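Local coordinates for protein serine-pyruvate aminotransferase (AgxT) (Sulfolobus solfataricus, PDB 3ZRP) that probably transfers the amino group of serine to pyruvate, with pyridoxal 5'-phosphate as its cofactor, at residues L44-A50 with G198-L202; V82-G86 with P108-V114; T138-R143 with E295-V301; S276-G281 with A375-L380. All blocks are in the same frame, centred on the assembly; numbering follows the deposited sequence. Where two conformers were deposited one is given.

Contact 1: residues L44-A50 with G198-L202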
loop_
_atom_site.group_PDB
_atom_site.type_symbol
_atom_site.label_atom_id
_atom_site.label_comp_id
_atom_site.label_asym_id
_atom_site.label_seq_id
_atom_site.Cartn_x
_atom_site.Cartn_y
_atom_site.Cartn_z
ATOM N N LEU A 44 -16.645 6.981 -3.790
ATOM C CA LEU A 44 -16.673 5.697 -4.484
ATOM C C LEU A 44 -18.091 5.316 -4.901
ATOM O O LEU A 44 -18.309 4.906 -6.034
ATOM C CB LEU A 44 -16.028 4.585 -3.636
ATOM C CG LEU A 44 -15.576 3.292 -4.339
ATOM C CD1 LEU A 44 -14.716 3.522 -5.592
ATOM C CD2 LEU A 44 -14.826 2.397 -3.364
ATOM N N ARG A 45 -19.057 5.459 -3.988
ATOM C CA ARG A 45 -20.460 5.180 -4.333
ATOM C C ARG A 45 -20.926 6.061 -5.486
ATOM O O ARG A 45 -21.618 5.600 -6.405
ATOM C CB ARG A 45 -21.384 5.378 -3.129
ATOM C CG ARG A 45 -21.270 4.321 -2.047
ATOM C CD ARG A 45 -22.571 4.257 -1.242
ATOM N NE ARG A 45 -22.418 3.537 0.031
ATOM C CZ ARG A 45 -21.882 4.058 1.124
ATOM N NH1 ARG A 45 -21.452 5.302 1.117
ATOM N NH2 ARG A 45 -21.774 3.339 2.221
ATOM N N TYR A 46 -20.548 7.335 -5.422
ATOM C CA TYR A 46 -20.911 8.318 -6.436
ATOM C C TYR A 46 -20.379 7.966 -7.838
ATOM O O TYR A 46 -21.146 7.922 -8.806
ATOM C CB TYR A 46 -20.489 9.727 -5.962
ATOM C CG TYR A 46 -20.723 10.812 -6.993
ATOM C CD1 TYR A 46 -22.019 11.282 -7.270
ATOM C CD2 TYR A 46 -19.660 11.364 -7.696
ATOM C CE1 TYR A 46 -22.234 12.257 -8.241
ATOM C CE2 TYR A 46 -19.861 12.337 -8.664
ATOM C CZ TYR A 46 -21.156 12.779 -8.929
ATOM O OH TYR A 46 -21.345 13.749 -9.873
ATOM N N VAL A 47 -19.077 7.682 -7.963
ATOM C CA VAL A 47 -18.501 7.396 -9.281
ATOM C C VAL A 47 -18.870 5.999 -9.816
ATOM O O VAL A 47 -18.843 5.753 -11.034
ATOM C CB VAL A 47 -16.952 7.605 -9.331
ATOM C CG1 VAL A 47 -16.580 9.029 -8.919
ATOM C CG2 VAL A 47 -16.220 6.575 -8.462
ATOM N N MET A 48 -19.207 5.083 -8.924
ATOM C CA MET A 48 -19.657 3.763 -9.358
ATOM C C MET A 48 -21.178 3.651 -9.492
ATOM O O MET A 48 -21.696 2.632 -9.944
ATOM C CB MET A 48 -19.102 2.689 -8.454
ATOM C CG MET A 48 -17.703 2.299 -8.879
ATOM S SD MET A 48 -16.951 1.284 -7.637
ATOM C CE MET A 48 -15.297 1.093 -8.288
ATOM N N GLY A 49 -21.894 4.705 -9.114
ATOM C CA GLY A 49 -23.352 4.729 -9.237
ATOM C C GLY A 49 -24.010 3.679 -8.377
ATOM O O GLY A 49 -24.494 2.678 -8.890
ATOM N N ALA A 50 -24.011 3.898 -7.066
ATOM C CA ALA A 50 -24.675 2.995 -6.137
ATOM C C ALA A 50 -25.203 3.738 -4.925
ATOM O O ALA A 50 -24.626 4.722 -4.485
ATOM C CB ALA A 50 -23.730 1.889 -5.698
ATOM N N GLY A 198 -6.151 0.522 -3.371
ATOM C CA GLY A 198 -7.126 -0.233 -4.149
ATOM C C GLY A 198 -8.495 0.173 -3.611
ATOM O O GLY A 198 -8.581 0.534 -2.441
ATOM N N LEU A 199 -9.518 0.195 -4.469
ATOM C CA LEU A 199 -10.862 0.641 -4.068
ATOM C C LEU A 199 -11.919 -0.357 -4.502
ATOM O O LEU A 199 -11.908 -0.825 -5.627
ATOM C CB LEU A 199 -11.187 2.014 -4.669
ATOM C CG LEU A 199 -10.477 3.258 -4.141
ATOM C CD1 LEU A 199 -9.106 3.315 -4.695
ATOM C CD2 LEU A 199 -11.254 4.507 -4.547
ATOM N N LEU A 200 -12.862 -0.685 -3.613
ATOM C CA LEU A 200 -13.842 -1.732 -3.926
ATOM C C LEU A 200 -15.226 -1.281 -3.514
ATOM O O LEU A 200 -15.348 -0.581 -2.547
ATOM C CB LEU A 200 -13.490 -3.056 -3.200
ATOM C CG LEU A 200 -12.099 -3.657 -3.554
ATOM C CD1 LEU A 200 -11.048 -3.328 -2.437
ATOM C CD2 LEU A 200 -12.166 -5.132 -3.796
ATOM N N LEU A 201 -16.225 -1.684 -4.280
ATOM C CA LEU A 201 -17.656 -1.468 -3.916
ATOM C C LEU A 201 -18.353 -2.819 -3.948
ATOM O O LEU A 201 -18.350 -3.500 -4.966
ATOM C CB LEU A 201 -18.307 -0.492 -4.885
ATOM C CG LEU A 201 -19.768 -0.130 -4.510
ATOM C CD1 LEU A 201 -19.759 0.848 -3.339
ATOM C CD2 LEU A 201 -20.489 0.455 -5.693
ATOM N N LEU A 202 -18.973 -3.180 -2.826
ATOM C CA LEU A 202 -19.530 -4.503 -2.635
ATOM C C LEU A 202 -21.056 -4.440 -2.542
ATOM O O LEU A 202 -21.614 -3.552 -1.889
ATOM C CB LEU A 202 -18.977 -5.153 -1.372
ATOM C CG LEU A 202 -17.737 -6.066 -1.511
ATOM C CD1 LEU A 202 -16.581 -5.282 -2.025
ATOM C CD2 LEU A 202 -17.381 -6.708 -0.194
#

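Contact 2: residues V82-G86 with P108-V114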
loop_
_atom_site.group_PDB
_atom_site.type_symbol
_atom_site.label_atom_id
_atom_site.label_comp_id
_atom_site.label_asym_id
_atom_site.label_seq_id
_atom_site.Cartn_x
_atom_site.Cartn_y
_atom_site.Cartn_z
ATOM N N VAL A 82 -13.092 -16.650 -15.634
ATOM C CA VAL A 82 -12.443 -15.378 -15.993
ATOM C C VAL A 82 -12.640 -15.081 -17.477
ATOM O O VAL A 82 -12.301 -15.890 -18.344
ATOM C CB VAL A 82 -10.934 -15.435 -15.712
ATOM C CG1 VAL A 82 -10.247 -14.107 -16.165
ATOM C CG2 VAL A 82 -10.698 -15.698 -14.237
ATOM N N VAL A 83 -13.170 -13.900 -17.755
ATOM C CA VAL A 83 -13.343 -13.416 -19.133
ATOM C C VAL A 83 -12.201 -12.440 -19.421
ATOM O O VAL A 83 -12.281 -11.274 -19.036
ATOM C CB VAL A 83 -14.706 -12.720 -19.272
ATOM C CG1 VAL A 83 -14.903 -12.250 -20.715
ATOM C CG2 VAL A 83 -15.879 -13.727 -18.880
ATOM N N SER A 84 -11.137 -12.937 -20.050
ATOM C CA SER A 84 -9.902 -12.194 -20.258
ATOM C C SER A 84 -9.634 -11.740 -21.701
ATOM O O SER A 84 -9.429 -12.562 -22.612
ATOM C CB SER A 84 -8.722 -13.037 -19.821
ATOM O OG SER A 84 -7.520 -12.376 -20.165
ATOM N N ASN A 85 -9.596 -10.420 -21.869
ATOM C CA ASN A 85 -9.251 -9.802 -23.144
ATOM C C ASN A 85 -7.783 -9.454 -23.303
ATOM O O ASN A 85 -7.395 -8.884 -24.318
ATOM C CB ASN A 85 -10.094 -8.556 -23.374
ATOM C CG ASN A 85 -11.546 -8.859 -23.360
ATOM O OD1 ASN A 85 -11.964 -9.917 -23.854
ATOM N ND2 ASN A 85 -12.342 -7.972 -22.783
ATOM N N GLY A 86 -6.956 -9.801 -22.321
ATOM C CA GLY A 86 -5.523 -9.447 -22.398
ATOM C C GLY A 86 -4.832 -9.561 -21.059
ATOM O O GLY A 86 -5.307 -10.277 -20.189
ATOM N N PRO A 108 -10.512 -14.020 -26.363
ATOM C CA PRO A 108 -10.813 -13.780 -27.795
ATOM C C PRO A 108 -9.549 -13.755 -28.647
ATOM O O PRO A 108 -8.464 -14.010 -28.110
ATOM C CB PRO A 108 -11.443 -12.387 -27.767
ATOM C CG PRO A 108 -10.663 -11.657 -26.633
ATOM C CD PRO A 108 -10.190 -12.750 -25.658
ATOM N N SER A 109 -9.676 -13.480 -29.957
ATOM C CA SER A 109 -8.509 -13.262 -30.823
ATOM C C SER A 109 -7.789 -12.004 -30.351
ATOM O O SER A 109 -8.415 -11.158 -29.727
ATOM C CB SER A 109 -8.939 -13.106 -32.289
ATOM O OG SER A 109 -9.901 -14.088 -32.626
ATOM N N PRO A 110 -6.468 -11.878 -30.638
ATOM C CA PRO A 110 -5.781 -10.697 -30.093
ATOM C C PRO A 110 -6.486 -9.372 -30.383
ATOM O O PRO A 110 -6.872 -9.110 -31.530
ATOM C CB PRO A 110 -4.416 -10.741 -30.776
ATOM C CG PRO A 110 -4.158 -12.229 -30.937
ATOM C CD PRO A 110 -5.506 -12.819 -31.262
ATOM N N GLY A 111 -6.681 -8.563 -29.342
ATOM C CA GLY A 111 -7.203 -7.203 -29.522
ATOM C C GLY A 111 -8.694 -7.136 -29.682
ATOM O O GLY A 111 -9.252 -6.055 -29.878
ATOM N N ASP A 112 -9.339 -8.301 -29.644
ATOM C CA ASP A 112 -10.798 -8.402 -29.707
ATOM C C ASP A 112 -11.344 -8.533 -28.284
ATOM O O ASP A 112 -10.616 -8.312 -27.312
ATOM C CB ASP A 112 -11.197 -9.644 -30.538
ATOM C CG ASP A 112 -12.521 -9.470 -31.279
ATOM O OD1 ASP A 112 -13.562 -9.128 -30.673
ATOM O OD2 ASP A 112 -12.516 -9.671 -32.502
ATOM N N TYR A 113 -12.623 -8.873 -28.158
ATOM C CA TYR A 113 -13.271 -9.012 -26.862
ATOM C C TYR A 113 -14.264 -10.177 -26.864
ATOM O O TYR A 113 -14.793 -10.536 -27.912
ATOM C CB TYR A 113 -13.962 -7.716 -26.440
ATOM C CG TYR A 113 -15.207 -7.334 -27.224
ATOM C CD1 TYR A 113 -15.120 -6.637 -28.451
ATOM C CD2 TYR A 113 -16.468 -7.637 -26.734
ATOM C CE1 TYR A 113 -16.277 -6.292 -29.170
ATOM C CE2 TYR A 113 -17.628 -7.280 -27.431
ATOM C CZ TYR A 113 -17.524 -6.616 -28.648
ATOM O OH TYR A 113 -18.686 -6.279 -29.314
ATOM N N VAL A 114 -14.485 -10.773 -25.691
ATOM C CA VAL A 114 -15.386 -11.923 -25.549
ATOM C C VAL A 114 -16.815 -11.419 -25.568
ATOM O O VAL A 114 -17.188 -10.596 -24.755
ATOM C CB VAL A 114 -15.117 -12.693 -24.226
ATOM C CG1 VAL A 114 -16.032 -13.922 -24.134
ATOM C CG2 VAL A 114 -13.655 -13.112 -24.174
HETATM O O HOH W 1 -8.271 -7.125 -26.283
HETATM O O HOH W 2 -6.039 -9.835 -26.730
#

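Contact 3: residues T138-R143 with E295-V301. With PLP (pyridoxal-5'-phosphate), chain C.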
loop_
_atom_site.group_PDB
_atom_site.type_symbol
_atom_site.label_atom_id
_atom_site.label_comp_id
_atom_site.label_asym_id
_atom_site.label_seq_id
_atom_site.Cartn_x
_atom_site.Cartn_y
_atom_site.Cartn_z
ATOM N N THR A 138 -6.341 -2.596 -20.356
ATOM C CA THR A 138 -5.332 -1.564 -20.551
ATOM C C THR A 138 -4.284 -1.958 -21.580
ATOM O O THR A 138 -3.753 -1.092 -22.261
ATOM C CB THR A 138 -4.644 -1.269 -19.193
ATOM O OG1 THR A 138 -5.657 -1.044 -18.222
ATOM C CG2 THR A 138 -3.711 -0.018 -19.271
ATOM N N SER A 139 -4.017 -3.256 -21.728
ATOM C CA SER A 139 -2.995 -3.674 -22.702
ATOM C C SER A 139 -3.401 -3.399 -24.167
ATOM O O SER A 139 -2.538 -3.173 -25.010
ATOM C CB SER A 139 -2.616 -5.137 -22.541
ATOM O OG SER A 139 -3.748 -5.945 -22.768
ATOM N N THR A 140 -4.698 -3.391 -24.450
ATOM C CA THR A 140 -5.168 -3.299 -25.845
ATOM C C THR A 140 -6.108 -2.117 -26.078
ATOM O O THR A 140 -6.474 -1.827 -27.214
ATOM C CB THR A 140 -5.924 -4.579 -26.277
ATOM O OG1 THR A 140 -7.072 -4.764 -25.441
ATOM C CG2 THR A 140 -5.037 -5.832 -26.231
ATOM N N GLY A 141 -6.515 -1.453 -24.996
ATOM C CA GLY A 141 -7.494 -0.364 -25.057
ATOM C C GLY A 141 -8.886 -0.833 -25.445
ATOM O O GLY A 141 -9.660 -0.085 -26.017
ATOM N N VAL A 142 -9.215 -2.072 -25.086
ATOM C CA VAL A 142 -10.486 -2.697 -25.446
ATOM C C VAL A 142 -11.451 -2.694 -24.261
ATOM O O VAL A 142 -11.115 -3.180 -23.173
ATOM C CB VAL A 142 -10.236 -4.139 -25.950
ATOM C CG1 VAL A 142 -11.517 -4.935 -26.026
ATOM C CG2 VAL A 142 -9.551 -4.112 -27.317
ATOM N N ARG A 143 -12.640 -2.127 -24.461
ATOM C CA ARG A 143 -13.668 -2.049 -23.424
ATOM C C ARG A 143 -14.677 -3.188 -23.635
ATOM O O ARG A 143 -15.245 -3.339 -24.724
ATOM C CB ARG A 143 -14.413 -0.724 -23.480
ATOM C CG ARG A 143 -15.523 -0.529 -22.422
ATOM C CD ARG A 143 -16.299 0.795 -22.603
ATOM N NE ARG A 143 -16.739 0.891 -23.987
ATOM C CZ ARG A 143 -16.400 1.837 -24.855
ATOM N NH1 ARG A 143 -15.651 2.878 -24.495
ATOM N NH2 ARG A 143 -16.834 1.732 -26.109
ATOM N N GLU A 295 -16.793 -0.650 -31.581
ATOM C CA GLU A 295 -17.730 -0.521 -30.465
ATOM C C GLU A 295 -17.029 -0.705 -29.103
ATOM O O GLU A 295 -17.564 -0.332 -28.073
ATOM C CB GLU A 295 -18.891 -1.519 -30.609
ATOM C CG GLU A 295 -18.523 -2.997 -30.415
ATOM C CD GLU A 295 -18.107 -3.719 -31.677
ATOM O OE1 GLU A 295 -17.777 -3.060 -32.699
ATOM O OE2 GLU A 295 -18.086 -4.985 -31.645
ATOM N N SER A 296 -15.822 -1.272 -29.117
ATOM C CA SER A 296 -15.080 -1.504 -27.876
ATOM C C SER A 296 -13.877 -0.548 -27.680
ATOM O O SER A 296 -13.083 -0.759 -26.758
ATOM C CB SER A 296 -14.570 -2.936 -27.816
ATOM O OG SER A 296 -13.467 -3.107 -28.687
ATOM N N TYR A 297 -13.743 0.464 -28.543
ATOM C CA TYR A 297 -12.711 1.507 -28.379
ATOM C C TYR A 297 -12.871 2.194 -27.017
ATOM O O TYR A 297 -13.850 2.917 -26.782
ATOM C CB TYR A 297 -12.807 2.555 -29.509
ATOM C CG TYR A 297 -12.378 2.109 -30.904
ATOM C CD1 TYR A 297 -11.538 1.019 -31.094
ATOM C CD2 TYR A 297 -12.777 2.839 -32.043
ATOM C CE1 TYR A 297 -11.132 0.630 -32.383
ATOM C CE2 TYR A 297 -12.382 2.464 -33.332
ATOM C CZ TYR A 297 -11.555 1.370 -33.498
ATOM O OH TYR A 297 -11.149 1.000 -34.766
ATOM N N SER A 298 -11.956 1.926 -26.087
ATOM C CA SER A 298 -12.058 2.524 -24.754
ATOM C C SER A 298 -11.780 4.009 -24.821
ATOM O O SER A 298 -11.037 4.482 -25.680
ATOM C CB SER A 298 -11.104 1.879 -23.717
ATOM O OG SER A 298 -9.771 2.377 -23.860
ATOM N N ASN A 299 -12.388 4.717 -23.889
ATOM C CA ASN A 299 -12.205 6.148 -23.753
ATOM C C ASN A 299 -11.058 6.544 -22.801
ATOM O O ASN A 299 -10.882 7.736 -22.485
ATOM C CB ASN A 299 -13.559 6.788 -23.406
ATOM C CG ASN A 299 -14.586 6.587 -24.533
ATOM O OD1 ASN A 299 -14.212 6.447 -25.713
ATOM N ND2 ASN A 299 -15.860 6.547 -24.178
ATOM N N THR A 300 -10.248 5.559 -22.396
ATOM C CA THR A 300 -9.095 5.825 -21.526
ATOM C C THR A 300 -7.771 5.452 -22.138
ATOM O O THR A 300 -6.758 6.049 -21.789
ATOM C CB THR A 300 -9.212 5.116 -20.138
ATOM O OG1 THR A 300 -9.313 3.692 -20.338
ATOM C CG2 THR A 300 -10.447 5.617 -19.419
ATOM N N VAL A 301 -7.761 4.456 -23.022
ATOM C CA VAL A 301 -6.523 3.931 -23.624
ATOM C C VAL A 301 -6.757 3.591 -25.107
ATOM O O VAL A 301 -7.752 2.950 -25.451
ATOM C CB VAL A 301 -6.045 2.617 -22.938
ATOM C CG1 VAL A 301 -4.760 2.086 -23.607
ATOM C CG2 VAL A 301 -5.811 2.821 -21.440
HETATM N N1 PLP C . -6.228 -3.909 -13.980
HETATM C C2 PLP C . -6.080 -3.002 -15.005
HETATM C C2A PLP C . -7.117 -2.966 -16.097
HETATM C C3 PLP C . -4.985 -2.109 -15.023
HETATM O O3 PLP C . -4.889 -1.278 -15.922
HETATM C C4 PLP C . -4.037 -2.133 -13.994
HETATM C C4A PLP C . -2.882 -1.125 -14.024
HETATM C C5 PLP C . -4.211 -3.095 -12.976
HETATM C C6 PLP C . -5.322 -3.963 -12.957
HETATM C C5A PLP C . -3.259 -3.238 -11.825
HETATM O O4P PLP C . -3.265 -2.128 -10.924
HETATM P P PLP C . -2.063 -1.802 -9.943
HETATM O O1P PLP C . -2.565 -0.575 -9.248
HETATM O O2P PLP C . -0.930 -1.552 -10.882
HETATM O O3P PLP C . -1.944 -3.029 -9.110
HETATM O O HOH W 3 -16.042 3.977 -27.687
#

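Contact 4: residues S276-G281 with A375-L380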
loop_
_atom_site.group_PDB
_atom_site.type_symbol
_atom_site.label_atom_id
_atom_site.label_comp_id
_atom_site.label_asym_id
_atom_site.label_seq_id
_atom_site.Cartn_x
_atom_site.Cartn_y
_atom_site.Cartn_z
ATOM N N SER A 276 -12.611 10.226 -28.737
ATOM C CA SER A 276 -13.090 10.254 -30.119
ATOM C C SER A 276 -12.242 11.210 -30.961
ATOM O O SER A 276 -11.922 10.912 -32.117
ATOM C CB SER A 276 -14.563 10.678 -30.186
ATOM O OG SER A 276 -15.423 9.780 -29.524
ATOM N N ALA A 277 -11.864 12.352 -30.374
ATOM C CA ALA A 277 -11.020 13.342 -31.065
ATOM C C ALA A 277 -9.652 12.784 -31.391
ATOM O O ALA A 277 -9.182 12.950 -32.516
ATOM C CB ALA A 277 -10.883 14.678 -30.265
ATOM N N ILE A 278 -9.012 12.114 -30.422
ATOM C CA ILE A 278 -7.691 11.514 -30.644
ATOM C C ILE A 278 -7.786 10.424 -31.710
ATOM O O ILE A 278 -6.928 10.335 -32.594
ATOM C CB ILE A 278 -7.054 10.932 -29.313
ATOM C CG1 ILE A 278 -6.576 12.076 -28.404
ATOM C CG2 ILE A 278 -5.883 9.974 -29.611
ATOM C CD1 ILE A 278 -6.355 11.690 -26.942
ATOM N N ARG A 279 -8.826 9.594 -31.619
ATOM C CA ARG A 279 -9.024 8.507 -32.593
ATOM C C ARG A 279 -9.209 9.052 -34.016
ATOM O O ARG A 279 -8.606 8.526 -34.960
ATOM C CB ARG A 279 -10.212 7.623 -32.194
ATOM C CG ARG A 279 -9.864 6.663 -31.044
ATOM C CD ARG A 279 -10.856 5.516 -30.942
ATOM N NE ARG A 279 -12.177 6.024 -30.602
ATOM C CZ ARG A 279 -12.637 6.164 -29.372
ATOM N NH1 ARG A 279 -11.879 5.796 -28.315
ATOM N NH2 ARG A 279 -13.865 6.656 -29.210
ATOM N N ALA A 280 -10.022 10.102 -34.138
ATOM C CA ALA A 280 -10.226 10.819 -35.405
ATOM C C ALA A 280 -8.900 11.260 -35.986
ATOM O O ALA A 280 -8.640 11.074 -37.189
ATOM C CB ALA A 280 -11.154 12.018 -35.202
ATOM N N GLY A 281 -8.041 11.816 -35.130
ATOM C CA GLY A 281 -6.716 12.231 -35.546
ATOM C C GLY A 281 -5.823 11.092 -35.994
ATOM O O GLY A 281 -5.045 11.246 -36.936
ATOM N N ALA A 375 -8.372 17.023 -38.082
ATOM C CA ALA A 375 -9.318 15.963 -37.716
ATOM C C ALA A 375 -9.717 16.075 -36.239
ATOM O O ALA A 375 -10.907 16.021 -35.905
ATOM C CB ALA A 375 -8.725 14.589 -38.019
ATOM N N VAL A 376 -8.716 16.248 -35.374
ATOM C CA VAL A 376 -8.939 16.497 -33.938
ATOM C C VAL A 376 -9.779 17.758 -33.715
ATOM O O VAL A 376 -10.778 17.727 -32.993
ATOM C CB VAL A 376 -7.572 16.626 -33.158
ATOM C CG1 VAL A 376 -7.804 16.911 -31.679
ATOM C CG2 VAL A 376 -6.714 15.376 -33.323
ATOM N N GLU A 377 -9.360 18.867 -34.325
ATOM C CA GLU A 377 -10.078 20.144 -34.187
ATOM C C GLU A 377 -11.526 19.992 -34.623
ATOM O O GLU A 377 -12.435 20.506 -33.959
ATOM C CB GLU A 377 -9.414 21.259 -35.008
ATOM C CG GLU A 377 -7.958 21.573 -34.678
ATOM C CD GLU A 377 -7.782 22.882 -33.926
ATOM O OE1 GLU A 377 -8.742 23.333 -33.250
ATOM O OE2 GLU A 377 -6.675 23.461 -34.030
ATOM N N GLU A 378 -11.749 19.253 -35.714
ATOM C CA GLU A 378 -13.105 19.046 -36.221
ATOM C C GLU A 378 -14.016 18.422 -35.176
ATOM O O GLU A 378 -15.138 18.895 -34.977
ATOM C CB GLU A 378 -13.100 18.182 -37.486
ATOM C CG GLU A 378 -13.984 18.751 -38.583
ATOM C CD GLU A 378 -14.536 17.689 -39.521
ATOM O OE1 GLU A 378 -13.746 16.891 -40.073
ATOM O OE2 GLU A 378 -15.773 17.658 -39.687
ATOM N N VAL A 379 -13.538 17.368 -34.503
ATOM C CA VAL A 379 -14.339 16.710 -33.459
ATOM C C VAL A 379 -14.630 17.654 -32.290
ATOM O O VAL A 379 -15.765 17.729 -31.811
ATOM C CB VAL A 379 -13.683 15.398 -32.922
ATOM C CG1 VAL A 379 -14.494 14.829 -31.757
ATOM C CG2 VAL A 379 -13.536 14.370 -34.043
ATOM N N LEU A 380 -13.599 18.369 -31.836
ATOM C CA LEU A 380 -13.750 19.300 -30.719
ATOM C C LEU A 380 -14.657 20.466 -31.102
ATOM O O LEU A 380 -15.417 20.960 -30.264
ATOM C CB LEU A 380 -12.377 19.793 -30.227
ATOM C CG LEU A 380 -11.388 18.716 -29.750
ATOM C CD1 LEU A 380 -10.032 19.343 -29.515
ATOM C CD2 LEU A 380 -11.900 17.966 -28.503
#

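Contact 1: residues L44-A50 with G198-L202
Leu-44, Arg-45, Met-48 and Ala-50 close round Leu-201 and Leu-199 in a buried apolar contact between the end of helix 31-48 and strand 197-202. The strand belongs to the seven-stranded mixed sheet of the large domain in fold type I PLP enzymes, where it runs antiparallel to both of its neighbours, 55-60 and 182-186. The helix passes over it with the short axes 9.3 Å apart and 73° between their directions, so it crosses the strand steeply and meets it with Leu-44, Arg-45 and Met-48. Leu-201 is the residue most deeply covered. Its CG stands anti to the backbone N (chi1 -176°), which carries both methyls up among the helix side chains. CD1 lies 4.0 Å from Arg-45 CG, the two chains crossing at nearly a right angle, and it is this methylene of the arginine that does the touching; its NH2 forms a salt bridge with Glu-234 and its NE a hydrogen bond to Tyr-54 O. Met-48 slides past Leu-201 in the opposite direction, with SD 3.5 Å from Leu-201 CB. One turn back, Leu-44 puts CD1 at 3.7 Å from Leu-199 CD2. Leu-44, Met-48 and Leu-199 were each modelled in two conformers, so the distances from these side chains hold for one of them. The helix stops at Gly-49, whose positive phi makes a Schellman motif with Ala-50 N bonded back to Arg-45 O. That turn brings Ala-50 back towards the strand, and its CB rests 3.5 Å from Leu-201 CD2.

Contact 2: residues V82-G86 with P108-V114
Asn-85 meets Pro-108, Asp-112, Tyr-113 and Val-114 with one side chain, joining the loop that follows strand 79-83 to the one that follows strand 102-106. Its CB lies 4.0 Å from Asp-112 O. With CG anti to the carbonyl carbon (chi1 -58°), the amide is carried to the opposite loop, where CG lies 3.9 Å from Tyr-113 CA. OD1 takes the one direct hydrogen bond of the contact, from Val-114 N at 3.2 Å. That bond is bent, with 147° at the hydrogen, and the donor stands 28° off the carbonyl plane. The same oxygen also has Pro-108 CG against it at 3.5 Å. On the other branch, ND2 passes Tyr-113 CB and gives its hydrogen bond to Glu-144. With a bond at each end, the amide has a clear reason not to flip. Its plane is almost perpendicular to the Tyr-113 ring, and the two side chains run alongside each other in the same direction. The backbone carbonyl of Asn-85 is held as well: two waters donate to it, one also donating to Asp-112 O and the other accepting from Gly-111 N in the type II turn 109-112. Farther back, Val-83 CG1 abuts Val-114 CB at 3.5 Å. Both valines also touch Val-119 of helix 116-125. The first segment ends at Gly-86, the N-cap of helix 87-96, the helix of the beta-alpha-beta crossover that links the neighbouring parallel strands 79-83 and 102-106.

Contact 3: residues T138-R143 with E295-V301
Gly-141, Val-142 and Arg-143 run against the loop 295-301 next to the PLP pocket, Gly-141 and Val-142 forming a G1 beta bulge opposite Glu-137. Two backbone bonds flank the single bridge of Val-142 to Tyr-297: Arg-143 N gives to Ser-296 O at 2.7 Å, and Ser-298 N to Gly-141 O at 3.1 Å. Among side-chain bonds, Arg-143 turns back at chi3 (51°), so that NH2 reaches Glu-295 O at 2.9 Å from above the carbonyl plane, while a water in the guanidinium plane accepts from NH2 and donates to Tyr-297 O. The charge is matched by Glu-171, paired with NH1. A methionine in place of Arg-143 would probably cost the Glu-295 carbonyl this donor and Glu-171 this counter-charge. A CB at Gly-141 would collide with Val-301 O, and its positive phi also suits glycine. Val-301 CG1 lies 3.6 Å from Thr-138 O. At the cofactor, Thr-138 OG1 is hydrogen-bonded to PLP O3 at a modelled length so short that its exact value is doubtful. Within the loop, Ser-298 OG donates to Val-301 O at 2.6 Å, on a lone pair in the carbonyl plane.

Contact 4: residues S276-G281 with A375-L380
Val-379 points toward the other helix and packs on Ala-277 and Ala-280. CG1, anti to the backbone N (chi1 175°), lies over the backbone of Ala-277, 3.8 Å from its CA; CG2, anti to the carbonyl carbon, meets Ala-280 CB at 3.5 Å. Shortening Val-379 to an alanine is likely to open a gap over both alanines, with Ala-280 CB losing this methyl partner. One turn back, Val-376 sends CG2 between Ala-277 O, at 3.6 Å, and Gly-281 CA, at 3.9 Å. A CB on Gly-281 would run into that methyl. Leu-380 comes in from the flank, with CD2 3.9 Å from Ala-277 CB, and at the other end Ala-375 CB sits 3.6 Å from Ala-280 O. With alanines and a glycine facing valines, the backbones come close: the short axes approach to 7.7 Å. No hydrogen bond joins the two segments. Val-376 also reaches Ala-349 and Ile-353 of helix 346-363, so the last helix covers two others. The arrangement is an antiparallel helix pair, 149° between the N-to-C directions, of the kind that packs in the C-terminal small domain of fold type I aminotransferases.

From the N terminus, helix 31-48 opens contact 1, whose loop does not close until strand 197-202. Nested inside it, contact 2 closes a short loop from 82-86 to 108-114 toward the other edge of the same sheet. Contact 3 also opens inside, at 138-143, but closes only at 295-301, so it crosses contact 1 and ties the PLP-binding region to the C-terminal part. Contact 4 opens at 276-281 and closes at 375-380, after contact 3 has closed, so these two cross as well, and the last helix is brought in. Contacts 2 and 3 meet through Tyr-113 OH and Glu-295 OE2, probably hydrogen-bonded; contacts 3 and 4 through Arg-279, packed on Tyr-297. Contact 1 touches none of the others.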